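Local coordinates for protein probable fatty acyl-CoA transferase Rv3272 (Mycobacterium tuberculosis, PDB 5YX6) that binds fatty acyl-CoAs of varying chain length, palmitoyl-CoA most tightly, and is probably a family III CoA transferase of fatty acid metabolism, at residues 96-101 with 188-193; 28-33 with 181-186; 107-110 with 114-117. All coordinates share one frame; numbering follows the deposited sequence.

Contact 1 of 3, residues 96-101 with 188-193; sequences ADVVLE and AALLHR
Asp97 and Leu190 mark the closest backbone approach between residues 96-101 and residues 188-193, with CA of Asp97 8.4 Å from CA of Leu190. The first segment runs into strand 98-101, a central strand of the six-stranded parallel sheet of the Rossmann-fold domain, and the second belongs to the long helix 173-196 packed over one face of that sheet. At this distance the backbones do not meet, and two pairs of side chains bridge the gap between sheet and helix.

The apolar pair lies over the beginning of the strand. Val98 meets Leu190 methyl to methyl, CG2 of Val98 being 3.9 Å from CD2 of Leu190, and the two side chains cross at about a right angle. Val98 CG1 takes the place anti to the backbone N (chi1 -178°), which leaves CG2 as the methyl turned to the helix. Ile126 of the adjacent strand also packs on Leu190, whose other neighbours include Leu191 of the second subunit.

Just before the strand, a salt bridge joins Asp97 to Arg193. The arginine chain bends at chi3 (64°) and presents both terminal nitrogens to a single carboxylate oxygen, an end-on grip. The other carboxylate oxygen, OD2, accepts the backbone N of Arg14, while Arg193 NH1 also donates to Asn124 O; Asn124 and Arg193 both belong to the pocket occupied by benzamidine. Carboxylate and guanidinium planes stand 78° apart, yet Asp97 OD1 remains close to the guanidinium plane. Its anti lone pair receives NH1 of Arg193 at 3.3 Å, whereas NH2 of Arg193 reaches the same OD1 at 3.1 Å from above the carboxylate plane.

Contact 2 of 3, residues 28-33 with 181-186; sequences GQVLVD and VLAQAV
Val30 and Leu31 pack against Ala183 and Val186 in a buried, wholly apolar helix-to-helix contact within the Rossmann-fold domain. Helix 23-33 follows strand 14-17 and leads to strand 37-42, so it forms the connection of a beta-alpha-beta crossover. Its partner, helix 173-196, lies against strands 126-131 and 201-205, farther across the same parallel sheet. The contact thus ties two helices together in the layer that covers one face of the sheet.

The closest backbone approach is at Val30 and Ala183, whose CA atoms are 6.7 Å apart. The small side chain of Ala183 allows this proximity: its lone methyl points to helix 23-33 and touches both the branch point and one methyl of Val30. With Val30 CG1 anti to the backbone N (chi1 169°), that methyl rests on the alanine, 3.9 Å from Ala183 CB. Gln184 of the second subunit also packs on Val30, bringing the dimer interface up to this pair.

One residue farther along helix 23-33, the CA-CB bond of Leu31 runs past the partner helix, but the end of its side chain comes nearer to Val186. Val38 of the next strand and Leu10 also touch Leu31, while Ala128 packs on Val186, so the apolar layer continues down to the sheet. Away from the partner helix, Gln29 NE2 donates to Asp33 OD1 one turn later, and Gln29 OE1 accepts the backbone N of Arg71. Across the helices, the Leu31-Val186 approach is looser than the valine-alanine one: CD2 of Leu31 lies 4.4 Å from CG1 of Val186.

Contact 3 of 3, residues 107-110 with 114-117; sequences TMEK and GPDD
Met108 and Glu109 meet Gly114 where the short helix 107-110 turns back toward helix 115-121, a tight turn between two short helices at the periphery of the Rossmann-fold domain. The approach is close at the backbone, with CA of Glu109 4.3 Å from CA of Gly114. Met108 O comes within 3.3 Å of Gly114 N, but the angle is too poor for a hydrogen bond.

That N-H is instead used within the second segment. Gly114 occupies the N-cap position of helix 115-121, and its backbone N donates to the Asp117 carboxylate three residues ahead. The bond is 2.9 Å long from Gly114 N to Asp117 OD2, with an N-H...O angle of 152°, and it engages the anti lone pair of that oxygen. By reaching back from the first turn, Asp117 ties the residue before the helix to the helix itself. Asp117 OD2 also comes near Glu109 O, at 4.3 Å, without bonding to it.

Glu109 extends alongside the glycine toward the proline ring, its OE2 lying 4.3 Å from Pro115 CD. The bend at chi2 (93°) swings the carboxylate out of line with the chain, and OE2 forms a salt bridge with Arg129 of strand 126-131. Pro115 also packs on Arg129, so the arginine meets residues from both segments.

Beneath these groups, Met108 runs inward to Phe18, Phe103 and Leu113. Tyr127 touches both Met108 and Pro115, seating helix 107-110 and the start of helix 115-121 against strand 126-131, the strand that follows them in the chain.

How the contacts relate
From the N terminus, helix 23-33 opens contact 2 and strand 98-101 opens contact 1. Contact 3 closes a short local turn, folding the link between strands 98-101 and 126-131. Helix 173-196 completes contact 2 and then contact 1, so these two long loops cross, and both enclose contact 3. Contact 1 ties the sheet to helix 173-196, and contact 2 ties helix 23-33 to the same helix. Their apolar parts run together, with Leu100 CD2 3.7 Å from Val186 CG2. Contact 3 adjoins contact 1 through Glu101 and Met108, whereas the nearest atoms of contacts 2 and 3 are about 12 Å apart.

Contact 1 of 3, residues 96-101 with 188-193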
ATOM      1  N   ALA A  96       0.655  18.807  22.292  1.00 35.18           N
ATOM      2  CA  ALA A  96       0.386  17.774  21.291  1.00 34.03           C
ATOM      3  C   ALA A  96       0.815  16.377  21.726  1.00 34.30           C
ATOM      4  O   ALA A  96       1.775  16.209  22.472  1.00 34.02           O
ATOM      5  CB  ALA A  96       1.068  18.131  19.983  1.00 31.78           C
ATOM      6  N   ASP A  97       0.108  15.372  21.218  1.00 30.97           N
ATOM      7  CA  ASP A  97       0.498  13.988  21.417  1.00 28.34           C
ATOM      8  C   ASP A  97       1.430  13.529  20.295  1.00 27.68           C
ATOM      9  O   ASP A  97       2.350  12.744  20.519  1.00 27.17           O
ATOM     10  CB  ASP A  97      -0.738  13.092  21.466  1.00 30.38           C
ATOM     11  CG  ASP A  97      -1.704  13.498  22.566  1.00 35.90           C
ATOM     12  OD1 ASP A  97      -1.486  13.071  23.724  1.00 32.53           O
ATOM     13  OD2 ASP A  97      -2.679  14.231  22.271  1.00 34.41           O
ATOM     14  N   VAL A  98       1.184  14.021  19.085  1.00 28.28           N
ATOM     15  CA  VAL A  98       1.961  13.617  17.912  1.00 26.85           C
ATOM     16  C   VAL A  98       2.359  14.814  17.049  1.00 28.42           C
ATOM     17  O   VAL A  98       1.571  15.735  16.845  1.00 27.73           O
ATOM     18  CB  VAL A  98       1.182  12.626  17.023  1.00 23.37           C
ATOM     19  CG1 VAL A  98       2.021  12.194  15.848  1.00 24.07           C
ATOM     20  CG2 VAL A  98       0.729  11.400  17.820  1.00 25.99           C
ATOM     21  N   VAL A  99       3.588  14.793  16.552  1.00 26.04           N
ATOM     22  CA  VAL A  99       3.978  15.656  15.449  1.00 29.60           C
ATOM     23  C   VAL A  99       4.233  14.811  14.190  1.00 29.25           C
ATOM     24  O   VAL A  99       4.969  13.824  14.246  1.00 29.07           O
ATOM     25  CB  VAL A  99       5.234  16.487  15.804  1.00 26.74           C
ATOM     26  CG1 VAL A  99       5.828  17.130  14.559  1.00 29.74           C
ATOM     27  CG2 VAL A  99       4.880  17.532  16.838  1.00 26.31           C
ATOM     28  N   LEU A 100       3.606  15.194  13.075  1.00 28.07           N
ATOM     29  CA  LEU A 100       3.844  14.582  11.761  1.00 26.29           C
ATOM     30  C   LEU A 100       4.613  15.541  10.885  1.00 31.25           C
ATOM     31  O   LEU A 100       4.184  16.680  10.684  1.00 32.51           O
ATOM     32  CB  LEU A 100       2.546  14.222  11.047  1.00 28.62           C
ATOM     33  CG  LEU A 100       1.595  13.185  11.616  1.00 33.06           C
ATOM     34  CD1 LEU A 100       0.455  12.975  10.643  1.00 31.26           C
ATOM     35  CD2 LEU A 100       2.363  11.905  11.830  1.00 34.43           C
ATOM     36  N   GLU A 101       5.749  15.099  10.362  1.00 33.94           N
ATOM     37  CA  GLU A 101       6.551  15.957   9.494  1.00 36.48           C
ATOM     38  C   GLU A 101       7.068  15.244   8.238  1.00 35.06           C
ATOM     39  O   GLU A 101       7.469  14.085   8.301  1.00 37.02           O
ATOM     40  CB  GLU A 101       7.718  16.518  10.302  1.00 33.11           C
ATOM     41  CG  GLU A 101       8.696  17.305   9.477  1.00 46.54           C
ATOM     42  CD  GLU A 101       9.921  16.505   9.083  1.00 46.26           C
ATOM     43  OE1 GLU A 101      10.392  15.683   9.902  1.00 45.51           O
ATOM     44  OE2 GLU A 101      10.419  16.715   7.958  1.00 46.98           O
ATOM     45  N   ALA A 188       1.093   2.450  16.361  1.00 23.69           N
ATOM     46  CA  ALA A 188       1.979   1.620  17.167  1.00 26.23           C
ATOM     47  C   ALA A 188       2.628   2.458  18.264  1.00 29.60           C
ATOM     48  O   ALA A 188       2.673   2.048  19.427  1.00 28.72           O
ATOM     49  CB  ALA A 188       3.038   0.957  16.297  1.00 25.47           C
ATOM     50  N   ALA A 189       3.098   3.647  17.894  1.00 25.82           N
ATOM     51  CA  ALA A 189       3.731   4.545  18.852  1.00 27.47           C
ATOM     52  C   ALA A 189       2.770   4.980  19.966  1.00 27.71           C
ATOM     53  O   ALA A 189       3.149   5.027  21.127  1.00 25.24           O
ATOM     54  CB  ALA A 189       4.287   5.760  18.137  1.00 22.38           C
ATOM     55  N   LEU A 190       1.532   5.299  19.604  1.00 27.82           N
ATOM     56  CA  LEU A 190       0.516   5.680  20.576  1.00 28.32           C
ATOM     57  C   LEU A 190       0.240   4.546  21.568  1.00 28.82           C
ATOM     58  O   LEU A 190      -0.014   4.786  22.746  1.00 28.49           O
ATOM     59  CB  LEU A 190      -0.775   6.081  19.864  1.00 23.51           C
ATOM     60  CG  LEU A 190      -0.726   7.436  19.159  1.00 28.36           C
ATOM     61  CD1 LEU A 190      -1.971   7.611  18.301  1.00 26.79           C
ATOM     62  CD2 LEU A 190      -0.577   8.588  20.159  1.00 30.57           C
ATOM     63  N   LEU A 191       0.284   3.316  21.071  1.00 28.26           N
ATOM     64  CA  LEU A 191       0.063   2.137  21.898  1.00 30.39           C
ATOM     65  C   LEU A 191       1.262   1.907  22.801  1.00 32.94           C
ATOM     66  O   LEU A 191       1.112   1.587  23.977  1.00 32.94           O
ATOM     67  CB  LEU A 191      -0.169   0.918  21.019  1.00 22.17           C
ATOM     68  CG  LEU A 191      -0.916  -0.325  21.491  1.00 33.56           C
ATOM     69  CD1 LEU A 191      -2.143  -0.024  22.347  1.00 28.58           C
ATOM     70  CD2 LEU A 191      -1.301  -1.109  20.243  1.00 31.16           C
ATOM     71  N   HIS A 192       2.451   2.110  22.241  1.00 30.24           N
ATOM     72  CA  HIS A 192       3.698   1.957  22.983  1.00 33.16           C
ATOM     73  C   HIS A 192       3.660   2.892  24.180  1.00 29.53           C
ATOM     74  O   HIS A 192       3.980   2.504  25.301  1.00 32.30           O
ATOM     75  CB  HIS A 192       4.901   2.274  22.082  1.00 32.58           C
ATOM     76  CG  HIS A 192       6.213   1.743  22.573  1.00 29.21           C
ATOM     77  ND1 HIS A 192       6.324   0.610  23.354  1.00 31.33           N
ATOM     78  CD2 HIS A 192       7.478   2.188  22.384  1.00 29.70           C
ATOM     79  CE1 HIS A 192       7.596   0.384  23.621  1.00 28.62           C
ATOM     80  NE2 HIS A 192       8.320   1.329  23.044  1.00 28.19           N
ATOM     81  N   ARG A 193       3.260   4.133  23.929  1.00 31.44           N
ATOM     82  CA  ARG A 193       3.176   5.129  24.982  1.00 32.25           C
ATOM     83  C   ARG A 193       2.116   4.734  26.011  1.00 32.53           C
ATOM     84  O   ARG A 193       2.362   4.762  27.216  1.00 33.48           O
ATOM     85  CB  ARG A 193       2.865   6.506  24.391  1.00 24.25           C
ATOM     86  CG  ARG A 193       3.090   7.643  25.369  1.00 27.44           C
ATOM     87  CD  ARG A 193       2.701   8.968  24.767  1.00 31.01           C
ATOM     88  NE  ARG A 193       1.274   9.017  24.475  1.00 32.46           N
ATOM     89  CZ  ARG A 193       0.613  10.127  24.168  1.00 34.49           C
ATOM     90  NH1 ARG A 193       1.259  11.285  24.093  1.00 28.97           N
ATOM     91  NH2 ARG A 193      -0.689  10.079  23.925  1.00 31.25           N
TER

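Contact 2 of 3, residues 28-33 with 181-186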
ATOM      1  N   GLY A  28      -2.675  11.665   7.992  1.00 28.79           N
ATOM      2  CA  GLY A  28      -3.450  12.591   8.796  1.00 27.80           C
ATOM      3  C   GLY A  28      -4.946  12.326   8.709  1.00 30.30           C
ATOM      4  O   GLY A  28      -5.656  12.427   9.711  1.00 27.43           O
ATOM      5  N   GLN A  29      -5.422  11.995   7.508  1.00 25.32           N
ATOM      6  CA  GLN A  29      -6.837  11.721   7.282  1.00 29.02           C
ATOM      7  C   GLN A  29      -7.284  10.445   7.988  1.00 27.40           C
ATOM      8  O   GLN A  29      -8.394  10.380   8.496  1.00 31.54           O
ATOM      9  CB  GLN A  29      -7.147  11.619   5.786  1.00 30.85           C
ATOM     10  CG  GLN A  29      -8.632  11.445   5.480  1.00 30.07           C
ATOM     11  CD  GLN A  29      -9.429  12.692   5.832  1.00 36.00           C
ATOM     12  OE1 GLN A  29      -9.235  13.754   5.238  1.00 37.18           O
ATOM     13  NE2 GLN A  29     -10.340  12.566   6.787  1.00 26.80           N
ATOM     14  N   VAL A  30      -6.423   9.431   7.998  1.00 24.51           N
ATOM     15  CA  VAL A  30      -6.696   8.200   8.726  1.00 28.11           C
ATOM     16  C   VAL A  30      -6.859   8.476  10.214  1.00 27.96           C
ATOM     17  O   VAL A  30      -7.770   7.963  10.847  1.00 28.49           O
ATOM     18  CB  VAL A  30      -5.582   7.144   8.522  1.00 29.51           C
ATOM     19  CG1 VAL A  30      -5.753   5.989   9.505  1.00 24.16           C
ATOM     20  CG2 VAL A  30      -5.572   6.635   7.070  1.00 27.88           C
ATOM     21  N   LEU A  31      -5.965   9.284  10.768  1.00 26.63           N
ATOM     22  CA  LEU A  31      -6.050   9.680  12.170  1.00 27.50           C
ATOM     23  C   LEU A  31      -7.328  10.451  12.495  1.00 29.71           C
ATOM     24  O   LEU A  31      -7.947  10.228  13.541  1.00 28.75           O
ATOM     25  CB  LEU A  31      -4.829  10.523  12.554  1.00 27.03           C
ATOM     26  CG  LEU A  31      -3.535   9.819  12.994  1.00 29.85           C
ATOM     27  CD1 LEU A  31      -3.606   8.313  12.845  1.00 25.89           C
ATOM     28  CD2 LEU A  31      -2.324  10.378  12.278  1.00 28.58           C
ATOM     29  N   VAL A  32      -7.720  11.351  11.596  1.00 25.40           N
ATOM     30  CA  VAL A  32      -8.972  12.087  11.726  1.00 26.73           C
ATOM     31  C   VAL A  32     -10.161  11.147  11.761  1.00 28.29           C
ATOM     32  O   VAL A  32     -11.043  11.293  12.600  1.00 27.95           O
ATOM     33  CB  VAL A  32      -9.160  13.096  10.576  1.00 29.71           C
ATOM     34  CG1 VAL A  32     -10.569  13.662  10.572  1.00 27.30           C
ATOM     35  CG2 VAL A  32      -8.161  14.218  10.709  1.00 31.79           C
ATOM     36  N   ASP A  33     -10.176  10.176  10.851  1.00 31.94           N
ATOM     37  CA  ASP A  33     -11.264   9.205  10.781  1.00 30.11           C
ATOM     38  C   ASP A  33     -11.372   8.405  12.083  1.00 31.56           C
ATOM     39  O   ASP A  33     -12.454   7.969  12.476  1.00 31.71           O
ATOM     40  CB  ASP A  33     -11.059   8.247   9.605  1.00 31.27           C
ATOM     41  CG  ASP A  33     -11.090   8.959   8.238  1.00 41.73           C
ATOM     42  OD1 ASP A  33     -11.608  10.101   8.151  1.00 38.95           O
ATOM     43  OD2 ASP A  33     -10.621   8.349   7.240  1.00 37.80           O
ATOM     44  N   VAL A 181       1.160   3.248   5.957  1.00 24.82           N
ATOM     45  CA  VAL A 181       2.248   2.701   6.766  1.00 24.80           C
ATOM     46  C   VAL A 181       2.640   3.681   7.874  1.00 30.11           C
ATOM     47  O   VAL A 181       2.870   3.288   9.018  1.00 30.90           O
ATOM     48  CB  VAL A 181       3.484   2.373   5.910  1.00 23.74           C
ATOM     49  CG1 VAL A 181       4.642   1.980   6.811  1.00 25.68           C
ATOM     50  CG2 VAL A 181       3.175   1.243   4.943  1.00 21.70           C
ATOM     51  N   LEU A 182       2.676   4.962   7.530  1.00 25.28           N
ATOM     52  CA  LEU A 182       2.921   6.013   8.501  1.00 28.59           C
ATOM     53  C   LEU A 182       1.845   6.024   9.586  1.00 28.97           C
ATOM     54  O   LEU A 182       2.156   6.137  10.775  1.00 28.81           O
ATOM     55  CB  LEU A 182       2.980   7.375   7.810  1.00 21.65           C
ATOM     56  CG  LEU A 182       3.273   8.552   8.737  1.00 25.53           C
ATOM     57  CD1 LEU A 182       4.600   8.385   9.474  1.00 22.72           C
ATOM     58  CD2 LEU A 182       3.273   9.834   7.932  1.00 27.82           C
ATOM     59  N   ALA A 183       0.586   5.936   9.162  1.00 23.03           N
ATOM     60  CA  ALA A 183      -0.538   5.890  10.089  1.00 27.21           C
ATOM     61  C   ALA A 183      -0.398   4.692  11.020  1.00 27.63           C
ATOM     62  O   ALA A 183      -0.601   4.803  12.234  1.00 26.71           O
ATOM     63  CB  ALA A 183      -1.859   5.833   9.333  1.00 28.32           C
ATOM     64  N   GLN A 184      -0.047   3.552  10.437  1.00 27.55           N
ATOM     65  CA  GLN A 184       0.241   2.348  11.208  1.00 26.69           C
ATOM     66  C   GLN A 184       1.314   2.628  12.272  1.00 31.68           C
ATOM     67  O   GLN A 184       1.154   2.287  13.449  1.00 28.29           O
ATOM     68  CB  GLN A 184       0.684   1.228  10.264  1.00 27.99           C
ATOM     69  CG  GLN A 184       1.288   0.005  10.925  1.00 26.23           C
ATOM     70  CD  GLN A 184       2.147  -0.799   9.964  1.00 27.54           C
ATOM     71  OE1 GLN A 184       3.373  -0.853  10.093  1.00 27.12           O
ATOM     72  NE2 GLN A 184       1.507  -1.427   8.986  1.00 29.67           N
ATOM     73  N   ALA A 185       2.388   3.287  11.858  1.00 24.19           N
ATOM     74  CA  ALA A 185       3.505   3.535  12.752  1.00 26.93           C
ATOM     75  C   ALA A 185       3.156   4.521  13.869  1.00 28.38           C
ATOM     76  O   ALA A 185       3.612   4.374  14.996  1.00 25.91           O
ATOM     77  CB  ALA A 185       4.680   4.031  11.964  1.00 29.44           C
ATOM     78  N   VAL A 186       2.334   5.518  13.564  1.00 25.70           N
ATOM     79  CA  VAL A 186       1.852   6.414  14.600  1.00 21.47           C
ATOM     80  C   VAL A 186       0.995   5.645  15.607  1.00 26.11           C
ATOM     81  O   VAL A 186       1.135   5.816  16.814  1.00 26.29           O
ATOM     82  CB  VAL A 186       1.036   7.579  14.005  1.00 27.07           C
ATOM     83  CG1 VAL A 186       0.248   8.274  15.087  1.00 25.62           C
ATOM     84  CG2 VAL A 186       1.963   8.575  13.277  1.00 22.05           C
TER

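Contact 3 of 3, residues 107-110 with 114-117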
ATOM      1  N   THR A 107      15.616  19.753   7.707  1.00 39.02           N
ATOM      2  CA  THR A 107      14.801  20.959   7.713  1.00 35.72           C
ATOM      3  C   THR A 107      14.310  21.375   9.102  1.00 41.87           C
ATOM      4  O   THR A 107      14.635  22.467   9.571  1.00 45.18           O
ATOM      5  CB  THR A 107      13.584  20.776   6.808  1.00 39.30           C
ATOM      6  OG1 THR A 107      14.026  20.437   5.489  1.00 51.10           O
ATOM      7  CG2 THR A 107      12.761  22.049   6.756  1.00 43.21           C
ATOM      8  N   MET A 108      13.567  20.489   9.767  1.00 38.24           N
ATOM      9  CA  MET A 108      12.962  20.790  11.065  1.00 38.24           C
ATOM     10  C   MET A 108      14.004  21.149  12.098  1.00 40.20           C
ATOM     11  O   MET A 108      13.753  21.942  13.009  1.00 39.86           O
ATOM     12  CB  MET A 108      12.140  19.604  11.569  1.00 37.27           C
ATOM     13  CG  MET A 108      10.870  19.373  10.802  1.00 36.25           C
ATOM     14  SD  MET A 108       9.577  20.636  10.989  1.00 46.56           S
ATOM     15  CE  MET A 108       8.675  20.015  12.416  1.00 37.49           C
ATOM     16  N   GLU A 109      15.169  20.533  11.970  1.00 44.62           N
ATOM     17  CA  GLU A 109      16.276  20.833  12.856  1.00 46.03           C
ATOM     18  C   GLU A 109      16.735  22.282  12.667  1.00 46.77           C
ATOM     19  O   GLU A 109      16.918  23.009  13.648  1.00 45.16           O
ATOM     20  CB  GLU A 109      17.415  19.840  12.616  1.00 45.73           C
ATOM     21  CG  GLU A 109      17.126  18.466  13.218  1.00 42.75           C
ATOM     22  CD  GLU A 109      16.485  17.500  12.224  1.00 50.88           C
ATOM     23  OE1 GLU A 109      15.786  17.955  11.288  1.00 47.36           O
ATOM     24  OE2 GLU A 109      16.677  16.276  12.387  1.00 52.24           O
ATOM     25  N   LYS A 110      16.890  22.706  11.411  1.00 44.50           N
ATOM     26  CA  LYS A 110      17.302  24.079  11.100  1.00 42.70           C
ATOM     27  C   LYS A 110      16.270  25.098  11.591  1.00 46.77           C
ATOM     28  O   LYS A 110      16.605  26.242  11.904  1.00 47.55           O
ATOM     29  CB  LYS A 110      17.532  24.252   9.594  1.00 36.38           C
ATOM     30  N   GLY A 114      13.162  20.229  15.737  1.00 39.49           N
ATOM     31  CA  GLY A 114      13.533  18.839  15.555  1.00 41.07           C
ATOM     32  C   GLY A 114      13.017  17.988  16.702  1.00 41.89           C
ATOM     33  O   GLY A 114      12.484  18.519  17.676  1.00 41.20           O
ATOM     34  N   PRO A 115      13.144  16.660  16.583  1.00 41.06           N
ATOM     35  CA  PRO A 115      12.675  15.784  17.661  1.00 41.57           C
ATOM     36  C   PRO A 115      13.277  16.151  19.020  1.00 42.44           C
ATOM     37  O   PRO A 115      12.539  16.184  20.000  1.00 41.97           O
ATOM     38  CB  PRO A 115      13.115  14.383  17.203  1.00 34.85           C
ATOM     39  CG  PRO A 115      14.046  14.599  16.053  1.00 35.77           C
ATOM     40  CD  PRO A 115      13.643  15.895  15.432  1.00 38.16           C
ATOM     41  N   ASP A 116      14.570  16.464  19.079  1.00 42.73           N
ATOM     42  CA  ASP A 116      15.192  16.825  20.356  1.00 45.72           C
ATOM     43  C   ASP A 116      14.681  18.154  20.905  1.00 46.85           C
ATOM     44  O   ASP A 116      14.529  18.313  22.119  1.00 49.15           O
ATOM     45  CB  ASP A 116      16.710  16.880  20.218  1.00 49.82           C
ATOM     46  CG  ASP A 116      17.324  15.510  20.059  1.00 58.67           C
ATOM     47  OD1 ASP A 116      16.689  14.526  20.491  1.00 59.23           O
ATOM     48  OD2 ASP A 116      18.439  15.416  19.500  1.00 70.68           O
ATOM     49  N   ASP A 117      14.413  19.103  20.014  1.00 46.19           N
ATOM     50  CA  ASP A 117      13.891  20.400  20.428  1.00 45.42           C
ATOM     51  C   ASP A 117      12.534  20.244  21.085  1.00 44.67           C
ATOM     52  O   ASP A 117      12.294  20.772  22.170  1.00 49.51           O
ATOM     53  CB  ASP A 117      13.786  21.357  19.236  1.00 46.43           C
ATOM     54  CG  ASP A 117      15.128  21.626  18.580  1.00 50.06           C
ATOM     55  OD1 ASP A 117      16.099  21.894  19.325  1.00 52.91           O
ATOM     56  OD2 ASP A 117      15.211  21.565  17.325  1.00 46.96           O
TER